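Local coordinates for protein deoxyribodipyrimidine photo-lyase (Oryza sativa Japonica Group, PDB 3UMV) that repairs ultraviolet-damaged DNA, using light and one bound FAD to split cyclobutane pyrimidine dimers back into separate pyrimidines, at residues M44-R49 with L326-C331; R79-S84 with A227-E232; T176-M181 with R189-K194. All blocks are in the same frame, centred on the assembly; numbering follows the deposited sequence.

Contact 1: M44-R49 with L326-C331; sequences MLRDQR and LADNFC
The loop that leaves strand 40-44 of the photolyase alpha/beta domain meets the FAD-binding helical region through one buried, bidentate salt bridge between Arg46 and Asp328. The two side chains approach head-on. Arg46 NH1 donates to Asp328 OD1 at 2.8 Å, with an N-H...O angle of 164°, and Arg46 NH2 donates to Asp328 OD2 at 2.9 Å, about as straight. NH1 uses the syn lone pair of OD1, while NH2 reaches OD2 on its syn side but 15° out of the carboxylate plane, a slight twist in an otherwise nearly coplanar pair. Such a span of backbone, 12.5 Å between the CA atoms of Arg46 and Asp328, needs a long arm: Arg46 sets CG anti to its N (chi1 -163°) and stays extended as far as NE.

In the Rossmann-like alpha/beta domain of photolyases, this loop follows the C-terminal end of a parallel strand; here Gln48 forms the centre of an inverse gamma turn, and its NE2 ties back to Leu45 O at 2.9 Å. Helix 310-333, which carries Asp328, also holds Leu326 and Ala327, which probably contribute to the FAD site. Both partners of the bridge have further bonds, Arg46 NH1 to Phe137 O and Asp328 OD1 from Asn170 ND2, and Pro431 of helix 431-442 packs against both side chains.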
loop_
_atom_site.group_PDB
_atom_site.type_symbol
_atom_site.label_atom_id
_atom_site.label_comp_id
_atom_site.label_asym_id
_atom_site.label_seq_id
_atom_site.Cartn_x
_atom_site.Cartn_y
_atom_site.Cartn_z
ATOM N N MET A 44 -3.759 -14.428 5.213
ATOM C CA MET A 44 -3.238 -13.472 4.248
ATOM C C MET A 44 -4.128 -12.238 4.209
ATOM O O MET A 44 -5.339 -12.360 4.059
ATOM C CB MET A 44 -3.241 -14.131 2.871
ATOM C CG MET A 44 -2.726 -13.244 1.739
ATOM S SD MET A 44 -2.898 -14.102 0.162
ATOM C CE MET A 44 -1.456 -15.166 0.151
ATOM N N LEU A 45 -3.534 -11.057 4.326
ATOM C CA LEU A 45 -4.291 -9.826 4.173
ATOM C C LEU A 45 -3.547 -8.804 3.339
ATOM O O LEU A 45 -3.986 -8.473 2.241
ATOM C CB LEU A 45 -4.704 -9.247 5.531
ATOM C CG LEU A 45 -5.760 -8.143 5.462
ATOM C CD1 LEU A 45 -6.547 -8.144 6.769
ATOM C CD2 LEU A 45 -5.126 -6.771 5.188
ATOM N N ARG A 46 -2.419 -8.313 3.845
ATOM C CA ARG A 46 -1.675 -7.292 3.102
ATOM C C ARG A 46 -0.843 -7.854 1.962
ATOM O O ARG A 46 -0.643 -7.180 0.946
ATOM C CB ARG A 46 -0.789 -6.465 4.027
ATOM C CG ARG A 46 -0.314 -5.159 3.387
ATOM C CD ARG A 46 0.600 -4.428 4.329
ATOM N NE ARG A 46 0.928 -3.088 3.867
ATOM C CZ ARG A 46 1.708 -2.267 4.562
ATOM N NH1 ARG A 46 2.203 -2.671 5.730
ATOM N NH2 ARG A 46 1.979 -1.052 4.112
ATOM N N ASP A 47 -0.359 -9.082 2.107
ATOM C CA ASP A 47 0.621 -9.567 1.143
ATOM C C ASP A 47 0.062 -10.689 0.277
ATOM O O ASP A 47 0.255 -11.875 0.548
ATOM C CB ASP A 47 1.912 -9.948 1.876
ATOM C CG ASP A 47 2.551 -8.743 2.566
ATOM O OD1 ASP A 47 2.368 -8.603 3.788
ATOM O OD2 ASP A 47 3.183 -7.901 1.875
ATOM N N GLN A 48 -0.643 -10.273 -0.775
ATOM C CA GLN A 48 -1.419 -11.161 -1.621
ATOM C C GLN A 48 -0.572 -11.792 -2.723
ATOM O O GLN A 48 -0.736 -11.493 -3.920
ATOM C CB GLN A 48 -2.622 -10.405 -2.174
ATOM C CG GLN A 48 -3.528 -9.908 -1.054
ATOM C CD GLN A 48 -4.374 -8.716 -1.447
ATOM O OE1 GLN A 48 -4.770 -8.570 -2.607
ATOM N NE2 GLN A 48 -4.667 -7.862 -0.476
ATOM N N ARG A 49 0.331 -12.663 -2.284
ATOM C CA ARG A 49 1.292 -13.356 -3.137
ATOM C C ARG A 49 1.821 -14.586 -2.408
ATOM O O ARG A 49 1.852 -14.631 -1.177
ATOM C CB ARG A 49 2.460 -12.433 -3.508
ATOM C CG ARG A 49 3.423 -12.159 -2.354
ATOM C CD ARG A 49 4.490 -11.097 -2.709
ATOM N NE ARG A 49 5.292 -10.825 -1.517
ATOM C CZ ARG A 49 4.985 -9.924 -0.588
ATOM N NH1 ARG A 49 3.920 -9.127 -0.731
ATOM N NH2 ARG A 49 5.762 -9.805 0.479
ATOM N N LEU A 326 9.128 4.538 5.680
ATOM C CA LEU A 326 8.904 5.664 6.574
ATOM C C LEU A 326 7.406 5.900 6.764
ATOM O O LEU A 326 6.976 6.292 7.847
ATOM C CB LEU A 326 9.585 6.930 6.039
ATOM C CG LEU A 326 9.247 8.218 6.808
ATOM C CD1 LEU A 326 9.741 8.197 8.251
ATOM C CD2 LEU A 326 9.814 9.394 6.057
ATOM N N ALA A 327 6.610 5.651 5.723
ATOM C CA ALA A 327 5.167 5.791 5.865
ATOM C C ALA A 327 4.590 4.744 6.809
ATOM O O ALA A 327 3.689 5.069 7.583
ATOM C CB ALA A 327 4.445 5.756 4.505
ATOM N N ASP A 328 5.070 3.494 6.727
ATOM C CA ASP A 328 4.653 2.467 7.702
ATOM C C ASP A 328 5.063 2.878 9.123
ATOM O O ASP A 328 4.295 2.747 10.082
ATOM C CB ASP A 328 5.193 1.072 7.359
ATOM C CG ASP A 328 4.157 0.195 6.643
ATOM O OD1 ASP A 328 4.145 -1.054 6.841
ATOM O OD2 ASP A 328 3.341 0.767 5.886
ATOM N N ASN A 329 6.292 3.376 9.251
ATOM C CA ASN A 329 6.787 3.856 10.532
ATOM C C ASN A 329 5.804 4.856 11.128
ATOM O O ASN A 329 5.404 4.736 12.286
ATOM C CB ASN A 329 8.160 4.490 10.352
ATOM C CG ASN A 329 8.625 5.242 11.585
ATOM O OD1 ASN A 329 8.476 6.456 11.665
ATOM N ND2 ASN A 329 9.159 4.522 12.558
ATOM N N PHE A 330 5.391 5.823 10.316
ATOM C CA PHE A 330 4.532 6.875 10.819
ATOM C C PHE A 330 3.169 6.349 11.227
ATOM O O PHE A 330 2.694 6.621 12.331
ATOM C CB PHE A 330 4.392 7.993 9.796
ATOM C CG PHE A 330 3.460 9.078 10.232
ATOM C CD1 PHE A 330 3.862 10.027 11.171
ATOM C CD2 PHE A 330 2.187 9.153 9.711
ATOM C CE1 PHE A 330 2.990 11.028 11.576
ATOM C CE2 PHE A 330 1.310 10.171 10.119
ATOM C CZ PHE A 330 1.714 11.095 11.038
ATOM N N CYS A 331 2.524 5.597 10.348
ATOM C CA CYS A 331 1.193 5.104 10.677
ATOM C C CYS A 331 1.210 4.119 11.864
ATOM O O CYS A 331 0.280 4.088 12.660
ATOM C CB CYS A 331 0.508 4.491 9.454
ATOM S SG CYS A 331 0.225 5.655 8.108
#

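Contact 2: R79-S84 with A227-E232; sequences RPFLLS and ARVCSE. With EDO (1,2-ethanediol), chain H.
Arg79 and Glu232 carry opposite charges and lie near each other, yet they form no salt bridge; a water ties the glutamate to the arginine's backbone instead. Arg79 NH2 stands 4.3 Å from Glu232 OE1, and the oxygen sits off the plane of the guanidinium, where none of its N-H bonds is aimed; the two side chains cross at about a right angle. Water 1 accepts from Arg79 N at 3.2 Å and donates to Glu232 OE1 at 2.7 Å. The same water is hydrogen-bonded to O1 of a 1,2-ethanediol, probably from the crystallisation liquor, whose O2 donates to Arg79 O and whose C1 sits over one face of the guanidinium. Glu232 has its charged partner within its own segment, where Arg228 NH2 forms a salt bridge with Glu232 OE2 at 3.0 Å, arriving from above the carboxylate plane.

Next to these polar groups, Phe81 joins the loop between strand 70-75 and helix 87-106 of the alpha/beta domain to the C-terminal part of helix 222-231. Its ring has the CA of Arg79 over the centre of one face, the chain folding back here, where the peptide before Pro80 is cis. Toward the helix, Phe81 CE1 touches Val229 CG1 at 3.7 Å, and at the ring edge, in its plane, lies Glu232 CB. Val229 turns CG1 anti to its N (chi1 167°), which brings that methyl to the ring, while its CG2 packs over a face of the Arg228 guanidinium. Leu90 of helix 87-106 touches both Phe81 and Val229, so the aromatic ring and the valine share a third apolar partner from the helix that follows the loop.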
loop_
_atom_site.group_PDB
_atom_site.type_symbol
_atom_site.label_atom_id
_atom_site.label_comp_id
_atom_site.label_asym_id
_atom_site.label_seq_id
_atom_site.Cartn_x
_atom_site.Cartn_y
_atom_site.Cartn_z
ATOM N N ARG A 79 -19.123 -5.293 2.373
ATOM C CA ARG A 79 -19.645 -3.942 2.171
ATOM C C ARG A 79 -19.820 -3.247 3.525
ATOM O O ARG A 79 -20.381 -3.828 4.452
ATOM C CB ARG A 79 -20.978 -4.031 1.423
ATOM C CG ARG A 79 -21.645 -2.700 1.118
ATOM C CD ARG A 79 -23.045 -2.935 0.566
ATOM N NE ARG A 79 -23.849 -3.710 1.511
ATOM C CZ ARG A 79 -24.896 -4.459 1.175
ATOM N NH1 ARG A 79 -25.558 -5.129 2.113
ATOM N NH2 ARG A 79 -25.279 -4.545 -0.095
ATOM N N PRO A 80 -19.354 -1.991 3.651
ATOM C CA PRO A 80 -18.822 -1.066 2.644
ATOM C C PRO A 80 -17.355 -1.304 2.261
ATOM O O PRO A 80 -16.782 -0.453 1.576
ATOM C CB PRO A 80 -18.950 0.289 3.339
ATOM C CG PRO A 80 -18.723 -0.041 4.770
ATOM C CD PRO A 80 -19.436 -1.349 4.977
ATOM N N PHE A 81 -16.780 -2.422 2.697
ATOM C CA PHE A 81 -15.442 -2.862 2.280
ATOM C C PHE A 81 -14.301 -2.144 2.996
ATOM O O PHE A 81 -14.499 -1.111 3.620
ATOM C CB PHE A 81 -15.288 -2.749 0.753
ATOM C CG PHE A 81 -16.406 -3.420 -0.009
ATOM C CD1 PHE A 81 -16.513 -4.800 -0.020
ATOM C CD2 PHE A 81 -17.345 -2.673 -0.701
ATOM C CE1 PHE A 81 -17.543 -5.434 -0.709
ATOM C CE2 PHE A 81 -18.380 -3.299 -1.395
ATOM C CZ PHE A 81 -18.474 -4.679 -1.397
ATOM N N LEU A 82 -13.099 -2.707 2.908
ATOM C CA LEU A 82 -11.941 -2.114 3.576
ATOM C C LEU A 82 -11.711 -0.675 3.124
ATOM O O LEU A 82 -11.410 -0.411 1.952
ATOM C CB LEU A 82 -10.692 -2.946 3.316
ATOM C CG LEU A 82 -9.460 -2.447 4.086
ATOM C CD1 LEU A 82 -9.786 -2.437 5.584
ATOM C CD2 LEU A 82 -8.259 -3.319 3.768
ATOM N N LEU A 83 -11.842 0.250 4.064
ATOM C CA LEU A 83 -11.656 1.677 3.804
ATOM C C LEU A 83 -12.422 2.157 2.568
ATOM O O LEU A 83 -11.925 2.973 1.793
ATOM C CB LEU A 83 -10.161 2.020 3.703
ATOM C CG LEU A 83 -9.405 1.904 5.039
ATOM C CD1 LEU A 83 -7.899 1.892 4.848
ATOM C CD2 LEU A 83 -9.836 3.005 6.025
ATOM N N SER A 84 -13.636 1.643 2.401
ATOM C CA SER A 84 -14.518 2.060 1.312
ATOM C C SER A 84 -13.952 1.809 -0.092
ATOM O O SER A 84 -14.148 2.620 -1.001
ATOM C CB SER A 84 -14.918 3.532 1.471
ATOM O OG SER A 84 -15.503 3.761 2.742
ATOM N N ALA A 227 -18.563 -10.036 -9.943
ATOM C CA ALA A 227 -19.717 -9.243 -10.366
ATOM C C ALA A 227 -20.509 -8.751 -9.158
ATOM O O ALA A 227 -20.929 -7.596 -9.112
ATOM C CB ALA A 227 -20.608 -10.029 -11.310
ATOM N N ARG A 228 -20.701 -9.619 -8.175
ATOM C CA ARG A 228 -21.498 -9.271 -6.999
ATOM C C ARG A 228 -20.841 -8.170 -6.188
ATOM O O ARG A 228 -21.450 -7.133 -5.916
ATOM C CB ARG A 228 -21.725 -10.483 -6.092
ATOM C CG ARG A 228 -22.544 -10.132 -4.860
ATOM C CD ARG A 228 -22.768 -11.314 -3.941
ATOM N NE ARG A 228 -21.525 -11.830 -3.372
ATOM C CZ ARG A 228 -20.880 -11.280 -2.346
ATOM N NH1 ARG A 228 -19.754 -11.829 -1.894
ATOM N NH2 ARG A 228 -21.348 -10.177 -1.778
ATOM N N VAL A 229 -19.599 -8.414 -5.795
ATOM C CA VAL A 229 -18.860 -7.477 -4.957
ATOM C C VAL A 229 -18.729 -6.107 -5.620
ATOM O O VAL A 229 -18.984 -5.081 -4.989
ATOM C CB VAL A 229 -17.475 -8.042 -4.561
ATOM C CG1 VAL A 229 -16.595 -6.956 -3.971
ATOM C CG2 VAL A 229 -17.640 -9.177 -3.569
ATOM N N CYS A 230 -18.341 -6.080 -6.890
ATOM C CA CYS A 230 -18.126 -4.805 -7.560
ATOM C C CYS A 230 -19.439 -4.036 -7.750
ATOM O O CYS A 230 -19.448 -2.809 -7.679
ATOM C CB CYS A 230 -17.421 -4.988 -8.904
ATOM S SG CYS A 230 -15.729 -5.612 -8.794
ATOM N N SER A 231 -20.542 -4.743 -7.992
ATOM C CA SER A 231 -21.827 -4.064 -8.151
ATOM C C SER A 231 -22.371 -3.530 -6.822
ATOM O O SER A 231 -23.267 -2.682 -6.805
ATOM C CB SER A 231 -22.864 -4.952 -8.857
ATOM O OG SER A 231 -23.368 -5.959 -7.995
ATOM N N GLU A 232 -21.820 -4.016 -5.713
ATOM C CA GLU A 232 -22.164 -3.491 -4.394
ATOM C C GLU A 232 -21.363 -2.242 -4.045
ATOM O O GLU A 232 -21.670 -1.556 -3.072
ATOM C CB GLU A 232 -21.909 -4.537 -3.316
ATOM C CG GLU A 232 -22.925 -5.650 -3.268
ATOM C CD GLU A 232 -22.557 -6.694 -2.237
ATOM O OE1 GLU A 232 -21.655 -6.409 -1.421
ATOM O OE2 GLU A 232 -23.157 -7.793 -2.239
HETATM C C1 EDO H . -22.469 -7.328 2.908
HETATM O O1 EDO H . -22.218 -8.566 2.357
HETATM C C2 EDO H . -22.360 -7.130 4.257
HETATM O O2 EDO H . -22.293 -5.851 4.769
HETATM O O HOH W 1 -20.297 -7.587 0.547
#

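Contact 3: T176-M181 with R189-K194; sequences TASAKM and RGKVSK
Lys191 and Ala177 account for most of the buried surface. Ala177 meets helix 185-193 twice: its carbonyl O lies 3.5 Å from Lys191 CB, and its methyl CB packs on Val192 CG1 at 3.7 Å. Lys191 is extended beyond CG and passes alongside Ser178, bringing Lys191 NZ to 3.2 Å from Lys180 NZ, the two lysine chains crossing at about a right angle. Both ammonium groups converge on Glu182 OE1, which forms a salt bridge with each and probably accounts for their closeness. Water 3 accepts from both as well, 2.6 Å from Lys191 NZ, and water 2 ties Lys191 NZ to Ala179 N. The Lys180 chain gets there by a bend at its last torsion (chi4 -49°). Ser178 OG also bonds Glu182 OE1 and accepts from Lys180 N at 3.2 Å. That bond makes an ST turn just past helix 174-177, in a short turn joining helices 174-177 and 185-193 that doubles back on itself with a carboxylate at the centre of its polar side.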
loop_
_atom_site.group_PDB
_atom_site.type_symbol
_atom_site.label_atom_id
_atom_site.label_comp_id
_atom_site.label_asym_id
_atom_site.label_seq_id
_atom_site.Cartn_x
_atom_site.Cartn_y
_atom_site.Cartn_z
ATOM N N THR A 176 11.380 -2.973 14.352
ATOM C CA THR A 176 12.829 -3.028 14.484
ATOM C C THR A 176 13.501 -1.810 13.848
ATOM O O THR A 176 14.510 -1.313 14.352
ATOM C CB THR A 176 13.374 -4.292 13.821
ATOM O OG1 THR A 176 12.827 -5.438 14.481
ATOM C CG2 THR A 176 14.889 -4.338 13.903
ATOM N N ALA A 177 12.935 -1.301 12.754
ATOM C CA ALA A 177 13.595 -0.213 12.018
ATOM C C ALA A 177 13.847 0.981 12.929
ATOM O O ALA A 177 14.932 1.569 12.940
ATOM C CB ALA A 177 12.738 0.216 10.816
ATOM N N SER A 178 12.809 1.349 13.666
ATOM C CA SER A 178 12.903 2.376 14.680
ATOM C C SER A 178 11.945 2.023 15.801
ATOM O O SER A 178 10.949 1.314 15.594
ATOM C CB SER A 178 12.571 3.758 14.116
ATOM O OG SER A 178 12.739 4.753 15.110
ATOM N N ALA A 179 12.270 2.492 16.994
ATOM C CA ALA A 179 11.416 2.303 18.153
ATOM C C ALA A 179 10.414 3.445 18.279
ATOM O O ALA A 179 9.576 3.445 19.184
ATOM C CB ALA A 179 12.262 2.189 19.429
ATOM N N LYS A 180 10.498 4.421 17.378
ATOM C CA LYS A 180 9.609 5.579 17.463
ATOM C C LYS A 180 9.276 6.149 16.088
ATOM O O LYS A 180 9.901 5.781 15.103
ATOM C CB LYS A 180 10.208 6.659 18.364
ATOM C CG LYS A 180 11.491 7.283 17.842
ATOM C CD LYS A 180 11.886 8.474 18.696
ATOM C CE LYS A 180 12.745 9.454 17.918
ATOM N NZ LYS A 180 13.862 8.772 17.217
ATOM N N MET A 181 8.276 7.024 16.027
ATOM C CA MET A 181 7.976 7.708 14.779
ATOM C C MET A 181 9.132 8.655 14.471
ATOM O O MET A 181 9.568 9.423 15.327
ATOM C CB MET A 181 6.635 8.461 14.857
ATOM C CG MET A 181 6.628 9.689 15.730
ATOM S SD MET A 181 5.053 10.603 15.652
ATOM C CE MET A 181 4.211 9.867 17.050
ATOM N N ARG A 189 16.456 7.027 7.477
ATOM C CA ARG A 189 17.548 6.398 6.724
ATOM C C ARG A 189 18.755 6.101 7.614
ATOM O O ARG A 189 19.422 5.075 7.455
ATOM C CB ARG A 189 17.965 7.297 5.561
ATOM C CG ARG A 189 18.988 6.700 4.605
ATOM C CD ARG A 189 19.457 7.780 3.617
ATOM N NE ARG A 189 18.327 8.496 3.017
ATOM C CZ ARG A 189 18.098 9.799 3.154
ATOM N NH1 ARG A 189 17.043 10.357 2.567
ATOM N NH2 ARG A 189 18.922 10.553 3.871
ATOM N N GLY A 190 19.039 6.996 8.551
ATOM C CA GLY A 190 20.162 6.812 9.451
ATOM C C GLY A 190 20.039 5.492 10.193
ATOM O O GLY A 190 21.016 4.777 10.385
ATOM N N LYS A 191 18.825 5.150 10.595
ATOM C CA LYS A 191 18.612 3.911 11.332
ATOM C C LYS A 191 18.602 2.661 10.455
ATOM O O LYS A 191 19.263 1.675 10.775
ATOM C CB LYS A 191 17.351 4.004 12.198
ATOM C CG LYS A 191 17.523 5.000 13.332
ATOM C CD LYS A 191 16.439 4.917 14.382
ATOM C CE LYS A 191 16.549 6.099 15.310
ATOM N NZ LYS A 191 15.411 6.180 16.253
ATOM N N VAL A 192 17.878 2.699 9.342
ATOM C CA VAL A 192 17.754 1.504 8.516
ATOM C C VAL A 192 19.021 1.166 7.714
ATOM O O VAL A 192 19.298 -0.001 7.454
ATOM C CB VAL A 192 16.497 1.531 7.604
ATOM C CG1 VAL A 192 15.233 1.563 8.460
ATOM C CG2 VAL A 192 16.519 2.722 6.662
ATOM N N SER A 193 19.786 2.175 7.317
ATOM C CA SER A 193 20.982 1.902 6.527
ATOM C C SER A 193 21.957 1.031 7.320
ATOM O O SER A 193 22.692 0.223 6.741
ATOM C CB SER A 193 21.644 3.196 6.053
ATOM O OG SER A 193 22.068 3.976 7.150
ATOM N N LYS A 194 21.947 1.180 8.642
ATOM C CA LYS A 194 22.803 0.381 9.525
ATOM C C LYS A 194 22.503 -1.121 9.521
ATOM O O LYS A 194 23.393 -1.943 9.770
ATOM C CB LYS A 194 22.704 0.893 10.956
ATOM C CG LYS A 194 23.327 2.260 11.169
ATOM C CD LYS A 194 23.097 2.713 12.596
ATOM C CE LYS A 194 23.696 4.076 12.853
ATOM N NZ LYS A 194 23.423 4.493 14.253
HETATM O O HOH W 2 14.969 3.686 17.769
HETATM O O HOH W 3 16.214 7.463 18.426
#

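How the contacts relate
Contact 1 is the central one, about 6 Å from the middle of the chain, with the Arg46 side chain about 8 Å from FAD. Contact 3 adjoins it, their centres 16 Å apart: Asn329, next to Asp328 on helix 310-333, probably donates from ND2 to Lys180 O at 2.9 Å. That helix thus faces the alpha/beta domain through contact 1 and the 176-181 loop through Asn329. The Val192 side chain is about 13 Å from FAD, but about 4 Å from that of Val322, probably an FAD-site residue. Contact 2 lies 21 Å from contact 1, centre to centre, but Leu82 O accepts from Arg429 NH1, a probable FAD-site residue whose side chain is about 10 Å from that of Arg46.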